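Local structure of nitrate reductase (Ulva prolifera, 5YLY) at residues A[53-57]-A[58-62]; A[267-271]-A[272-276]. The protein probably catalyses the NADH-dependent reduction of nitrate to nitrite, its FAD-carrying cytochrome b5 reductase domain being the part described here. All coordinates share one frame; numbering follows the deposited sequence.

Contact 1. Residues A[53-57]-A[58-62]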
loop_
_atom_site.group_PDB
_atom_site.type_symbol
_atom_site.label_atom_id
_atom_site.label_comp_id
_atom_site.label_asym_id
_atom_site.label_seq_id
_atom_site.Cartn_x
_atom_site.Cartn_y
_atom_site.Cartn_z
ATOM N N PHE A 53 -2.383 9.381 13.975
ATOM C CA PHE A 53 -1.586 9.152 15.172
ATOM C C PHE A 53 -0.523 10.197 15.306
ATOM O O PHE A 53 0.204 10.464 14.352
ATOM C CB PHE A 53 -0.925 7.746 15.160
ATOM C CG PHE A 53 -1.868 6.617 15.478
ATOM C CD1 PHE A 53 -2.196 6.314 16.799
ATOM C CD2 PHE A 53 -2.446 5.867 14.460
ATOM C CE1 PHE A 53 -3.064 5.261 17.093
ATOM C CE2 PHE A 53 -3.299 4.802 14.761
ATOM C CZ PHE A 53 -3.591 4.502 16.074
ATOM N N GLY A 54 -0.394 10.743 16.507
ATOM C CA GLY A 54 0.635 11.743 16.760
ATOM C C GLY A 54 1.981 11.111 17.019
ATOM O O GLY A 54 2.062 9.984 17.510
ATOM N N LEU A 55 3.047 11.817 16.645
ATOM C CA LEU A 55 4.419 11.396 16.938
ATOM C C LEU A 55 4.792 11.938 18.331
ATOM O O LEU A 55 3.889 12.321 19.065
ATOM C CB LEU A 55 5.376 11.863 15.811
ATOM C CG LEU A 55 4.994 11.309 14.399
ATOM C CD1 LEU A 55 6.020 11.698 13.334
ATOM C CD2 LEU A 55 4.808 9.807 14.408
ATOM N N GLU A 56 6.080 11.930 18.721
ATOM C CA GLU A 56 6.488 12.388 20.060
ATOM C C GLU A 56 6.251 13.883 20.233
ATOM O O GLU A 56 5.987 14.336 21.338
ATOM C CB GLU A 56 7.955 12.039 20.337
ATOM C CG GLU A 56 8.243 10.552 20.311
ATOM C CD GLU A 56 9.679 10.202 20.639
ATOM O OE1 GLU A 56 10.548 10.344 19.752
ATOM O OE2 GLU A 56 9.952 9.846 21.805
ATOM N N HIS A 57 6.327 14.641 19.119
ATOM C CA HIS A 57 6.111 16.083 19.069
ATOM C C HIS A 57 5.615 16.464 17.682
ATOM O O HIS A 57 5.830 15.713 16.716
ATOM C CB HIS A 57 7.335 16.883 19.536
ATOM C CG HIS A 57 8.522 16.767 18.634
ATOM N ND1 HIS A 57 8.684 17.595 17.546
ATOM C CD2 HIS A 57 9.601 15.957 18.734
ATOM C CE1 HIS A 57 9.835 17.245 17.003
ATOM N NE2 HIS A 57 10.418 16.263 17.685
ATOM N N ASP A 58 4.905 17.576 17.573
ATOM C CA ASP A 58 4.235 17.900 16.312
ATOM C C ASP A 58 5.172 18.361 15.153
ATOM O O ASP A 58 4.677 18.635 14.058
ATOM C CB ASP A 58 3.080 18.887 16.550
ATOM C CG ASP A 58 3.440 20.286 16.990
ATOM O OD1 ASP A 58 4.645 20.614 17.013
ATOM O OD2 ASP A 58 2.514 21.049 17.329
ATOM N N GLU A 59 6.500 18.398 15.362
ATOM C CA GLU A 59 7.415 18.744 14.263
ATOM C C GLU A 59 8.325 17.550 13.899
ATOM O O GLU A 59 9.245 17.683 13.085
ATOM C CB GLU A 59 8.246 19.971 14.631
ATOM C CG GLU A 59 7.477 21.280 14.585
ATOM C CD GLU A 59 8.216 22.438 15.223
ATOM O OE1 GLU A 59 9.464 22.482 15.127
ATOM O OE2 GLU A 59 7.542 23.313 15.812
ATOM N N GLN A 60 8.056 16.385 14.485
ATOM C CA GLN A 60 8.926 15.226 14.337
ATOM C C GLN A 60 8.807 14.550 13.000
ATOM O O GLN A 60 7.720 14.416 12.460
ATOM C CB GLN A 60 8.727 14.228 15.499
ATOM C CG GLN A 60 9.830 13.176 15.613
ATOM C CD GLN A 60 9.608 12.157 16.703
ATOM O OE1 GLN A 60 8.479 11.818 17.063
ATOM N NE2 GLN A 60 10.691 11.644 17.260
ATOM N N LEU A 61 9.968 14.172 12.456
ATOM C CA LEU A 61 10.080 13.431 11.202
ATOM C C LEU A 61 9.637 11.994 11.495
ATOM O O LEU A 61 10.039 11.421 12.512
ATOM C CB LEU A 61 11.573 13.440 10.790
ATOM C CG LEU A 61 11.988 12.723 9.491
ATOM C CD1 LEU A 61 11.406 13.427 8.276
ATOM C CD2 LEU A 61 13.500 12.671 9.382
ATOM N N LEU A 62 8.832 11.401 10.605
ATOM C CA LEU A 62 8.416 10.014 10.797
ATOM C C LEU A 62 9.612 9.064 10.687
ATOM O O LEU A 62 9.765 8.202 11.541
ATOM C CB LEU A 62 7.343 9.623 9.786
ATOM C CG LEU A 62 6.839 8.175 9.848
ATOM C CD1 LEU A 62 6.224 7.824 11.238
ATOM C CD2 LEU A 62 5.822 7.934 8.726
HETATM O O HOH W 1 7.257 19.963 18.187
#
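Gln60 lays its CB over one face of the His57 imidazole, 3.6 Å from the ring centroid, a CH-pi contact displaced toward the NE2 side. With CG set anti to the backbone N (chi1 -165°) and the chain extended beyond it, the Gln60 amide runs on to Glu56 and is held at both ends. Its OE1 accepts Glu56 N at 2.9 Å, and its NE2 gives a hydrogen bond of 2.8 Å to Glu56 OE1, reaching the anti lone pair of that carboxylate. These two bonds fix the amide rotation, with amide and carboxylate planes 28° apart. With an alanine here, Glu56 N would probably lose its acceptor, and the Glu56 carboxylate would be left with Lys34 but without its amide partner.

His57 to Gln60 form a type I beta turn, closed by a hydrogen bond from Gln60 N to His57 O at 3.2 Å. His57 ND1 accepts Glu59 N at 3.2 Å, the donor tilted 33° from the ring plane, and a water at 2.8 Å links the same ND1 to Asp58 OD1. Leu55 CD2 meets Leu62 CD1 at 4.0 Å, the two side chains crossing at about a right angle.

The turn follows strand 48-54 of the antiparallel FAD-binding sheet after the two loop residues Leu55 and Glu56. Glu56 OE1 also forms a salt bridge with Lys34 of strand 34-43, while Leu55 and Leu62 both rest on Phe102 of strand 101-107.

Contact 2. Residues A[267-271]-A[272-276]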
loop_
_atom_site.group_PDB
_atom_site.type_symbol
_atom_site.label_atom_id
_atom_site.label_comp_id
_atom_site.label_asym_id
_atom_site.label_seq_id
_atom_site.Cartn_x
_atom_site.Cartn_y
_atom_site.Cartn_z
ATOM N N PRO A 267 -1.412 -13.671 -0.550
ATOM C CA PRO A 267 -0.448 -14.623 -1.114
ATOM C C PRO A 267 -0.953 -15.442 -2.314
ATOM O O PRO A 267 -0.176 -15.521 -3.267
ATOM C CB PRO A 267 -0.069 -15.502 0.089
ATOM C CG PRO A 267 -0.278 -14.588 1.270
ATOM C CD PRO A 267 -1.495 -13.796 0.923
ATOM N N PRO A 268 -2.209 -16.001 -2.358
ATOM C CA PRO A 268 -2.611 -16.784 -3.544
ATOM C C PRO A 268 -2.666 -15.958 -4.822
ATOM O O PRO A 268 -2.219 -16.438 -5.857
ATOM C CB PRO A 268 -3.989 -17.343 -3.173
ATOM C CG PRO A 268 -4.083 -17.225 -1.704
ATOM C CD PRO A 268 -3.297 -16.009 -1.351
ATOM N N MET A 269 -3.149 -14.696 -4.735
ATOM C CA MET A 269 -3.226 -13.783 -5.880
ATOM C C MET A 269 -1.833 -13.551 -6.497
ATOM O O MET A 269 -1.687 -13.613 -7.712
ATOM C CB MET A 269 -3.863 -12.444 -5.451
ATOM C CG MET A 269 -4.105 -11.481 -6.596
ATOM S SD MET A 269 -4.333 -9.760 -6.040
ATOM C CE MET A 269 -6.053 -9.821 -5.513
ATOM N N LEU A 270 -0.821 -13.318 -5.653
ATOM C CA LEU A 270 0.538 -13.047 -6.092
ATOM C C LEU A 270 1.192 -14.276 -6.731
ATOM O O LEU A 270 1.754 -14.189 -7.824
ATOM C CB LEU A 270 1.394 -12.558 -4.919
ATOM C CG LEU A 270 1.024 -11.218 -4.239
ATOM C CD1 LEU A 270 2.170 -10.715 -3.391
ATOM C CD2 LEU A 270 0.613 -10.143 -5.251
ATOM N N LYS A 271 1.143 -15.416 -6.033
ATOM C CA LYS A 271 1.805 -16.619 -6.489
ATOM C C LYS A 271 1.157 -17.243 -7.739
ATOM O O LYS A 271 1.863 -17.762 -8.612
ATOM C CB LYS A 271 1.864 -17.645 -5.331
ATOM C CG LYS A 271 2.700 -18.875 -5.644
ATOM C CD LYS A 271 2.810 -19.813 -4.453
ATOM C CE LYS A 271 3.650 -21.008 -4.812
ATOM N NZ LYS A 271 3.932 -21.820 -3.612
ATOM N N PHE A 272 -0.180 -17.196 -7.811
ATOM C CA PHE A 272 -0.905 -17.892 -8.866
ATOM C C PHE A 272 -1.404 -16.985 -9.997
ATOM O O PHE A 272 -1.368 -17.419 -11.142
ATOM C CB PHE A 272 -2.051 -18.723 -8.265
ATOM C CG PHE A 272 -1.679 -19.633 -7.100
ATOM C CD1 PHE A 272 -0.487 -20.352 -7.100
ATOM C CD2 PHE A 272 -2.512 -19.759 -6.006
ATOM C CE1 PHE A 272 -0.162 -21.220 -6.048
ATOM C CE2 PHE A 272 -2.182 -20.622 -4.950
ATOM C CZ PHE A 272 -1.004 -21.343 -4.979
ATOM N N ALA A 273 -1.811 -15.742 -9.714
ATOM C CA ALA A 273 -2.308 -14.862 -10.778
ATOM C C ALA A 273 -1.306 -13.835 -11.304
ATOM O O ALA A 273 -1.441 -13.405 -12.448
ATOM C CB ALA A 273 -3.582 -14.156 -10.332
ATOM N N CYS A 274 -0.353 -13.391 -10.470
ATOM C CA CYS A 274 0.568 -12.334 -10.842
ATOM C C CYS A 274 1.892 -12.807 -11.398
ATOM O O CYS A 274 2.206 -12.446 -12.527
ATOM C CB CYS A 274 0.778 -11.377 -9.679
ATOM S SG CYS A 274 -0.746 -10.595 -9.124
ATOM N N HIS A 275 2.721 -13.468 -10.565
ATOM C CA HIS A 275 4.054 -13.912 -10.977
ATOM C C HIS A 275 4.056 -14.728 -12.267
ATOM O O HIS A 275 4.903 -14.450 -13.114
ATOM C CB HIS A 275 4.793 -14.653 -9.853
ATOM C CG HIS A 275 5.276 -13.733 -8.776
ATOM N ND1 HIS A 275 6.305 -12.849 -8.997
ATOM C CD2 HIS A 275 4.856 -13.604 -7.501
ATOM C CE1 HIS A 275 6.467 -12.199 -7.858
ATOM N NE2 HIS A 275 5.621 -12.626 -6.928
ATOM N N PRO A 276 3.139 -15.709 -12.477
ATOM C CA PRO A 276 3.166 -16.457 -13.743
ATOM C C PRO A 276 3.042 -15.567 -14.989
ATOM O O PRO A 276 3.746 -15.778 -15.982
ATOM C CB PRO A 276 1.989 -17.429 -13.597
ATOM C CG PRO A 276 1.824 -17.602 -12.128
ATOM C CD PRO A 276 2.067 -16.218 -11.592
#
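Helix 267-280, the crossover of the beta-alpha-beta unit between strands 259-264 and 289-291, widens into a pi-type turn here. Phe272 N still bonds Pro268 O at 2.9 Å in the alpha pattern, whereas His275 N reaches five residues back to Leu270 O at 3.0 Å, with an N-H...O angle of 175°. Between them Met269 O takes Ala273 N at 2.9 Å and, weakly, Cys274 N, so the wider spacing enters through a shared acceptor. Pro276 has no N-H to give; its CD lies 3.4 Å from Lys271 O, and the helix kinks there.

In this parallel NAD-binding sheet domain the helix turns one side to the strands: Leu270, Cys274 and His275 touch Leu263 of strand 259-264, and His275 NE2 is hydrogen-bonded to Glu291 of strand 289-291. Within the helix, Leu270 CD2 packs on Cys274 SG at 4.1 Å.

Lys271 CB lies over one face of the Phe272 ring near the rim, and the extended aliphatic chain crosses obliquely, bringing CD to 3.7 Å from Phe272 CE1. On Phe272, CG is anti to the carbonyl carbon (chi1 -50°), which directs the ring back along the helix until CD2 meets Pro268 CB at 4.0 Å.

How the contacts relate
From the N terminus, the chain first reaches contact 1, where residues 53-62 leave strand 48-54 and turn into the loop leading to strand 69-75. That local loop closes within the antiparallel FAD-binding domain. The chain then completes this domain and builds most of the parallel NAD-binding sheet before contact 2, residues 267-276, closes successive helical turns between strands 259-264 and 289-291. The two contacts are in series, neither nested nor crossing. Their centres lie 37 Å apart on opposite sides of the chain's centre, and their nearest atoms are about 23 Å apart, so each lies within its own domain and neither bridges the two.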